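Local coordinates for protein tetraacyldisaccharide 4'-kinase (Aquifex aeolicus, PDB 4EHY) that probably transfers the gamma-phosphate of ATP to the 4'-position of a tetraacyldisaccharide 1-phosphate, forming lipid IVA in the last step of lipid IVA biosynthesis, at residues E207-L212 / N295-L300; I230-L235 / Y275-K280. All coordinates share one frame; numbering follows the deposited sequence.

Interaction 1 of 2, residues E207-L212 / N295-L300. With ADP (adenosine-5'-diphosphate), chain B.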
loop_
_atom_site.group_PDB
_atom_site.type_symbol
_atom_site.label_atom_id
_atom_site.label_comp_id
_atom_site.label_asym_id
_atom_site.label_seq_id
_atom_site.Cartn_x
_atom_site.Cartn_y
_atom_site.Cartn_z
ATOM N N GLU A 207 2.286 14.558 2.203
ATOM C CA GLU A 207 2.223 15.796 2.983
ATOM C C GLU A 207 1.855 15.472 4.431
ATOM O O GLU A 207 0.698 15.164 4.739
ATOM C CB GLU A 207 1.208 16.779 2.388
ATOM C CG GLU A 207 1.132 18.116 3.144
ATOM C CD GLU A 207 -0.089 18.931 2.779
ATOM O OE1 GLU A 207 -0.432 18.995 1.582
ATOM O OE2 GLU A 207 -0.713 19.511 3.690
ATOM N N PHE A 208 2.848 15.512 5.312
ATOM C CA PHE A 208 2.643 15.163 6.714
ATOM C C PHE A 208 2.042 16.338 7.460
ATOM O O PHE A 208 2.741 17.244 7.865
ATOM C CB PHE A 208 3.961 14.713 7.337
ATOM C CG PHE A 208 4.526 13.498 6.677
ATOM C CD1 PHE A 208 5.481 13.614 5.677
ATOM C CD2 PHE A 208 4.054 12.236 7.012
ATOM C CE1 PHE A 208 5.980 12.489 5.045
ATOM C CE2 PHE A 208 4.551 11.107 6.388
ATOM C CZ PHE A 208 5.513 11.228 5.406
ATOM N N CYS A 209 0.730 16.295 7.640
ATOM C CA CYS A 209 -0.030 17.463 8.053
ATOM C C CYS A 209 -0.755 17.247 9.379
ATOM O O CYS A 209 -1.180 18.199 10.020
ATOM C CB CYS A 209 -1.091 17.746 6.989
ATOM S SG CYS A 209 -2.282 16.366 6.815
ATOM N N CYS A 210 -0.921 15.992 9.779
ATOM C CA CYS A 210 -1.913 15.701 10.795
ATOM C C CYS A 210 -1.457 14.660 11.800
ATOM O O CYS A 210 -0.475 13.944 11.593
ATOM C CB CYS A 210 -3.210 15.257 10.116
ATOM S SG CYS A 210 -3.436 16.005 8.470
ATOM N N LEU A 211 -2.191 14.591 12.899
ATOM C CA LEU A 211 -1.877 13.689 13.986
ATOM C C LEU A 211 -3.178 13.045 14.434
ATOM O O LEU A 211 -4.205 13.728 14.569
ATOM C CB LEU A 211 -1.245 14.469 15.133
ATOM C CG LEU A 211 -0.575 13.659 16.240
ATOM C CD1 LEU A 211 0.608 12.867 15.695
ATOM C CD2 LEU A 211 -0.131 14.589 17.338
ATOM N N LEU A 212 -3.144 11.735 14.656
ATOM C CA LEU A 212 -4.339 11.005 15.067
ATOM C C LEU A 212 -4.171 10.437 16.458
ATOM O O LEU A 212 -3.106 9.899 16.786
ATOM C CB LEU A 212 -4.641 9.847 14.098
ATOM C CG LEU A 212 -4.902 10.243 12.639
ATOM C CD1 LEU A 212 -4.878 9.026 11.715
ATOM C CD2 LEU A 212 -6.230 10.991 12.521
ATOM N N ASN A 295 -0.068 11.315 10.456
ATOM C CA ASN A 295 -0.904 11.077 9.295
ATOM C C ASN A 295 -0.493 12.066 8.211
ATOM O O ASN A 295 0.196 13.032 8.500
ATOM C CB ASN A 295 -2.382 11.214 9.662
ATOM C CG ASN A 295 -3.300 10.513 8.679
ATOM O OD1 ASN A 295 -2.869 9.653 7.903
ATOM N ND2 ASN A 295 -4.577 10.877 8.708
ATOM N N PHE A 296 -0.878 11.808 6.966
ATOM C CA PHE A 296 -0.445 12.628 5.837
ATOM C C PHE A 296 -1.478 12.568 4.705
ATOM O O PHE A 296 -2.325 11.679 4.682
ATOM C CB PHE A 296 0.896 12.108 5.311
ATOM C CG PHE A 296 0.862 10.647 4.948
ATOM C CD1 PHE A 296 0.561 10.244 3.646
ATOM C CD2 PHE A 296 1.089 9.675 5.915
ATOM C CE1 PHE A 296 0.515 8.892 3.307
ATOM C CE2 PHE A 296 1.032 8.316 5.595
ATOM C CZ PHE A 296 0.739 7.923 4.283
ATOM N N LYS A 297 -1.392 13.507 3.771
ATOM C CA LYS A 297 -2.173 13.451 2.541
ATOM C C LYS A 297 -1.246 13.022 1.414
ATOM O O LYS A 297 -0.060 13.333 1.419
ATOM C CB LYS A 297 -2.758 14.826 2.199
ATOM C CG LYS A 297 -3.724 15.388 3.236
ATOM C CD LYS A 297 -3.988 16.888 3.001
ATOM C CE LYS A 297 -4.800 17.506 4.152
ATOM N NZ LYS A 297 -4.922 18.995 4.061
ATOM N N VAL A 298 -1.785 12.302 0.445
ATOM C CA VAL A 298 -0.999 11.931 -0.712
ATOM C C VAL A 298 -1.335 12.951 -1.780
ATOM O O VAL A 298 -2.506 13.283 -1.981
ATOM C CB VAL A 298 -1.340 10.493 -1.174
ATOM C CG1 VAL A 298 -0.678 10.163 -2.501
ATOM C CG2 VAL A 298 -0.933 9.489 -0.115
ATOM N N LYS A 299 -0.302 13.494 -2.416
ATOM C CA LYS A 299 -0.459 14.480 -3.468
ATOM C C LYS A 299 0.284 13.997 -4.711
ATOM O O LYS A 299 1.425 13.534 -4.615
ATOM C CB LYS A 299 0.110 15.816 -3.010
ATOM C CG LYS A 299 -0.345 16.202 -1.621
ATOM C CD LYS A 299 -1.375 17.308 -1.650
ATOM C CE LYS A 299 -0.715 18.643 -1.351
ATOM N NZ LYS A 299 -1.695 19.733 -1.087
ATOM N N LEU A 300 -0.367 14.089 -5.868
ATOM C CA LEU A 300 0.240 13.645 -7.128
ATOM C C LEU A 300 0.461 14.808 -8.081
ATOM O O LEU A 300 -0.456 15.591 -8.345
ATOM C CB LEU A 300 -0.632 12.594 -7.828
ATOM C CG LEU A 300 -0.428 11.102 -7.533
ATOM C CD1 LEU A 300 0.879 10.607 -8.126
ATOM C CD2 LEU A 300 -0.511 10.788 -6.036
HETATM P PB ADP B . 3.433 -0.515 1.465
HETATM O O1B ADP B . 3.206 -1.899 2.018
HETATM O O2B ADP B . 4.233 -0.486 0.183
HETATM O O3B ADP B . 2.145 0.273 1.341
HETATM P PA ADP B . 4.418 0.294 4.124
HETATM O O1A ADP B . 5.187 1.565 4.356
HETATM O O2A ADP B . 4.853 -0.986 4.780
HETATM O O3A ADP B . 4.414 0.220 2.502
HETATM O "O5'" ADP B . 2.906 0.539 4.581
HETATM C "C5'" ADP B . 2.210 1.701 4.162
HETATM C "C4'" ADP B . 1.449 2.213 5.380
HETATM O "O4'" ADP B . 2.352 2.354 6.504
HETATM C "C3'" ADP B . 0.925 3.598 5.083
HETATM O "O3'" ADP B . -0.400 3.514 4.566
HETATM C "C2'" ADP B . 0.978 4.287 6.427
HETATM O "O2'" ADP B . -0.197 3.935 7.162
HETATM C "C1'" ADP B . 2.155 3.633 7.123
HETATM N N9 ADP B . 3.371 4.453 6.891
HETATM C C8 ADP B . 4.463 4.068 6.202
HETATM N N7 ADP B . 5.414 5.038 6.195
HETATM C C5 ADP B . 4.929 6.075 6.903
HETATM C C6 ADP B . 5.423 7.421 7.286
HETATM N N6 ADP B . 6.656 7.876 6.899
HETATM N N1 ADP B . 4.594 8.178 8.035
HETATM C C2 ADP B . 3.376 7.755 8.426
HETATM N N3 ADP B . 2.866 6.552 8.110
HETATM C C4 ADP B . 3.590 5.681 7.366
#

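Interaction 2 of 2, residues I230-L235 / Y275-K280. With ADP (adenosine-5'-diphosphate), chain B.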
loop_
_atom_site.group_PDB
_atom_site.type_symbol
_atom_site.label_atom_id
_atom_site.label_comp_id
_atom_site.label_asym_id
_atom_site.label_seq_id
_atom_site.Cartn_x
_atom_site.Cartn_y
_atom_site.Cartn_z
ATOM N N ILE A 230 8.552 8.571 22.308
ATOM C CA ILE A 230 9.069 7.279 21.901
ATOM C C ILE A 230 8.351 6.899 20.611
ATOM O O ILE A 230 7.131 6.741 20.601
ATOM C CB ILE A 230 8.801 6.210 22.963
ATOM C CG1 ILE A 230 9.492 6.601 24.285
ATOM C CG2 ILE A 230 9.248 4.849 22.446
ATOM C CD1 ILE A 230 9.245 5.645 25.437
ATOM N N ALA A 231 9.110 6.785 19.522
ATOM C CA ALA A 231 8.545 6.446 18.220
ATOM C C ALA A 231 8.820 4.992 17.890
ATOM O O ALA A 231 9.820 4.426 18.331
ATOM C CB ALA A 231 9.110 7.347 17.137
ATOM N N PHE A 232 7.915 4.394 17.122
ATOM C CA PHE A 232 8.075 3.025 16.667
ATOM C C PHE A 232 7.201 2.764 15.455
ATOM O O PHE A 232 6.253 3.504 15.195
ATOM C CB PHE A 232 7.714 2.043 17.775
ATOM C CG PHE A 232 6.273 2.105 18.204
ATOM C CD1 PHE A 232 5.292 1.435 17.491
ATOM C CD2 PHE A 232 5.905 2.818 19.339
ATOM C CE1 PHE A 232 3.960 1.474 17.898
ATOM C CE2 PHE A 232 4.575 2.863 19.749
ATOM C CZ PHE A 232 3.603 2.190 19.024
ATOM N N SER A 233 7.518 1.701 14.722
ATOM C CA SER A 233 6.687 1.252 13.608
ATOM C C SER A 233 7.077 -0.158 13.177
ATOM O O SER A 233 8.177 -0.628 13.485
ATOM C CB SER A 233 6.788 2.210 12.413
ATOM O OG SER A 233 8.110 2.269 11.899
ATOM N N GLY A 234 6.165 -0.818 12.464
ATOM C CA GLY A 234 6.382 -2.162 11.955
ATOM C C GLY A 234 5.912 -2.068 10.518
ATOM O O GLY A 234 4.748 -2.331 10.213
ATOM N N LEU A 235 6.839 -1.683 9.643
ATOM C CA LEU A 235 6.550 -1.324 8.264
ATOM C C LEU A 235 7.478 -2.106 7.344
ATOM O O LEU A 235 8.391 -2.798 7.799
ATOM C CB LEU A 235 6.778 0.167 7.993
ATOM C CG LEU A 235 6.162 1.124 9.010
ATOM C CD1 LEU A 235 6.610 2.545 8.746
ATOM C CD2 LEU A 235 4.655 1.016 8.972
ATOM N N TYR A 275 3.714 8.124 22.753
ATOM C CA TYR A 275 4.157 7.290 21.643
ATOM C C TYR A 275 3.680 7.815 20.302
ATOM O O TYR A 275 2.551 8.300 20.164
ATOM C CB TYR A 275 3.686 5.847 21.828
ATOM C CG TYR A 275 4.303 5.194 23.037
ATOM C CD1 TYR A 275 5.479 4.456 22.933
ATOM C CD2 TYR A 275 3.727 5.337 24.293
ATOM C CE1 TYR A 275 6.053 3.866 24.055
ATOM C CE2 TYR A 275 4.291 4.755 25.409
ATOM C CZ TYR A 275 5.451 4.021 25.287
ATOM O OH TYR A 275 6.010 3.448 26.409
ATOM N N LEU A 276 4.557 7.708 19.315
ATOM C CA LEU A 276 4.274 8.211 17.992
ATOM C C LEU A 276 4.554 7.122 16.965
ATOM O O LEU A 276 5.680 6.641 16.852
ATOM C CB LEU A 276 5.139 9.427 17.698
ATOM C CG LEU A 276 4.842 10.042 16.335
ATOM C CD1 LEU A 276 3.353 10.366 16.264
ATOM C CD2 LEU A 276 5.702 11.278 16.092
ATOM N N THR A 277 3.528 6.742 16.213
ATOM C CA THR A 277 3.664 5.639 15.263
ATOM C C THR A 277 2.814 5.943 14.022
ATOM O O THR A 277 2.328 7.066 13.883
ATOM C CB THR A 277 3.231 4.296 15.907
ATOM O OG1 THR A 277 3.561 3.208 15.040
ATOM C CG2 THR A 277 1.726 4.274 16.237
ATOM N N THR A 278 2.645 4.976 13.118
ATOM C CA THR A 278 1.839 5.201 11.908
ATOM C C THR A 278 0.420 4.640 11.938
ATOM O O THR A 278 0.068 3.855 12.828
ATOM C CB THR A 278 2.570 4.580 10.686
ATOM O OG1 THR A 278 2.344 3.169 10.665
ATOM C CG2 THR A 278 4.060 4.841 10.744
ATOM N N PRO A 279 -0.412 5.044 10.967
ATOM C CA PRO A 279 -1.784 4.524 10.999
ATOM C C PRO A 279 -1.785 2.993 10.877
ATOM O O PRO A 279 -2.621 2.317 11.469
ATOM C CB PRO A 279 -2.421 5.170 9.771
ATOM C CG PRO A 279 -1.678 6.498 9.646
ATOM C CD PRO A 279 -0.249 6.150 9.995
ATOM N N LYS A 280 -0.819 2.458 10.146
ATOM C CA LYS A 280 -0.733 1.019 9.925
ATOM C C LYS A 280 -0.532 0.293 11.248
ATOM O O LYS A 280 -1.129 -0.756 11.492
ATOM C CB LYS A 280 0.395 0.706 8.927
ATOM C CG LYS A 280 0.639 -0.781 8.691
ATOM C CD LYS A 280 1.705 -0.992 7.621
ATOM C CE LYS A 280 2.137 -2.464 7.529
ATOM N NZ LYS A 280 2.975 -2.717 6.305
HETATM P PB ADP B . 3.433 -0.515 1.465
HETATM O O1B ADP B . 3.206 -1.899 2.018
HETATM O O2B ADP B . 4.233 -0.486 0.183
HETATM O O3B ADP B . 2.145 0.273 1.341
HETATM P PA ADP B . 4.418 0.294 4.124
HETATM O O1A ADP B . 5.187 1.565 4.356
HETATM O O2A ADP B . 4.853 -0.986 4.780
HETATM O O3A ADP B . 4.414 0.220 2.502
HETATM O "O5'" ADP B . 2.906 0.539 4.581
HETATM C "C5'" ADP B . 2.210 1.701 4.162
HETATM C "C4'" ADP B . 1.449 2.213 5.380
HETATM O "O4'" ADP B . 2.352 2.354 6.504
HETATM C "C3'" ADP B . 0.925 3.598 5.083
HETATM O "O3'" ADP B . -0.400 3.514 4.566
HETATM C "C2'" ADP B . 0.978 4.287 6.427
HETATM O "O2'" ADP B . -0.197 3.935 7.162
HETATM C "C1'" ADP B . 2.155 3.633 7.123
HETATM N N9 ADP B . 3.371 4.453 6.891
HETATM C C8 ADP B . 4.463 4.068 6.202
HETATM N N7 ADP B . 5.414 5.038 6.195
HETATM C C5 ADP B . 4.929 6.075 6.903
HETATM C C6 ADP B . 5.423 7.421 7.286
HETATM N N6 ADP B . 6.656 7.876 6.899
HETATM N N1 ADP B . 4.594 8.178 8.035
HETATM C C2 ADP B . 3.376 7.755 8.426
HETATM N N3 ADP B . 2.866 6.552 8.110
HETATM C C4 ADP B . 3.590 5.681 7.366
#

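Interaction 1 of 2, residues E207-L212 / N295-L300
Phe208 and Phe296 lie side by side and point the same way, their ring planes inclined at 57°, neither a stack nor edge-to-face. Followed outward, Phe296 changes partners atom by atom. Its CB sits beside the backbone O of Glu207 and 3.6 Å from Phe208 CD2; CG and CD2 run along the CD2-CE2 side of the Phe208 ring; CE2 comes 3.6 Å from ADP N3, which lies at the ring's edge, while on the far side CE1 faces Val298 CG2 in the ring plane. Phe208 likewise brings CE2 to 3.4 Å from ADP N1, so two flat, apolar side chains border one rim of the adenine. The backbone beneath them is an antiparallel pairing of strands 201-212 and 291-300, part of the sheet system of this P-loop kinase. Glu207 and Lys297 form a hydrogen-bonded pair: Glu207 N gives a nearly straight bond to Lys297 O (2.8 Å), and Lys297 N returns one to Glu207 O. Farther along, Asn295 N donates to Cys210 O at 2.9 Å, while Asn295 O receives a weak bond each from Cys209 N and Cys210 N. This classic beta bulge, Cys209 and Cys210 facing Asn295, carries a disulfide from Cys209 SG to Cys210 SG (2.0 Å); the aliphatic part of Lys297 passes Cys209 SG with CE 3.8 Å away. Glu207 shares the face of Lys297, where long, charged side chains suit an exposed surface. With CG anti to its backbone N (chi1 -178°) and an extended chain, it forms a salt bridge from OE1 to Lys299 NZ at 3.0 Å, and Lys299 bends at chi2 and chi3 to meet it; crystal neighbours touching both may influence this pose. At the other end, buried Leu212 lays CD1 against the amide of Asn295.

Interaction 2 of 2, residues I230-L235 / Y275-K280
Ile230 and Tyr275 lie alongside each other and point the same way, with Ile230 CG2 3.7 Å from Tyr275 CE1. Phe232 crosses Tyr275 at about a right angle, and Tyr275 CD1 meets the edge of the Phe232 ring in its plane. Thr277 takes one face of that ring: its CB stands 3.9 Å from the ring centroid, a CH-pi contact displaced toward the rim. Phe232 CG sits between its backbone N and carbonyl carbon (chi1 64°), which swings the ring across toward strand 275-277. Threonine suits the spot because it supplies both a carbon for the ring and a hydroxyl, OG1, that donates to Phe232 O at 2.7 Å from above the carbonyl plane. This closely packed end is a parallel pairing of strands 229-234 and 275-277, with Leu276 N hydrogen-bonded to Ile230 O at 3.0 Å and Phe232 N to Leu276 O at 3.2 Å. Parallel strand 252-258 flanks 229-234 on its other side, and helix 238-248 covers the Ala231 and Leu276 face. Beyond Thr277 the segments part: the CA atoms of Leu235 and Lys280 are 7.8 Å apart, and the nucleotide lies alongside this sparser end. Here Leu235 and Thr278 reach tip to tip, CD2 to OG1, while Leu235 CD1 packs on the C8 side of the adenine and Thr278 CB comes 3.3 Å from ADP N3. Thr278 is the N-cap of helix 279-282; its OG1 is hydrogen-bonded to Asp281 OD2 and takes a weak capping bond from Lys280 N. Lys280, extended from CB outward, runs its aliphatic chain past the ribose and donates a hydrogen bond from NZ to O2A of the ADP alpha-phosphate at 3.0 Å, combining length with charge. Asp260 salt-bridges the same ammonium, and Glu100 hydrogen-bonds to it.

Overall arrangement
The centres of the two contacts lie about 15 Å apart, and both reach ADP: interaction 1 borders the adenine, whereas interaction 2 follows the nucleotide from base to alpha-phosphate. Along the chain, 207-212 comes first, then both segments of interaction 2, and finally 295-300. Strand 275-277 runs parallel to its neighbour 291-300, which in turn pairs antiparallel with 201-212, so both contacts reach the same sheet. Helix 279-282 is the element before strand 291-300. The contacts touch through Leu211 CD1 and Leu276 CD1, 3.8 Å apart, and through Asn295 against Pro279. Together they build part of the nucleotide site, to which the P-loop residues Ser49, Lys51 and Thr52 add hydrogen bonds.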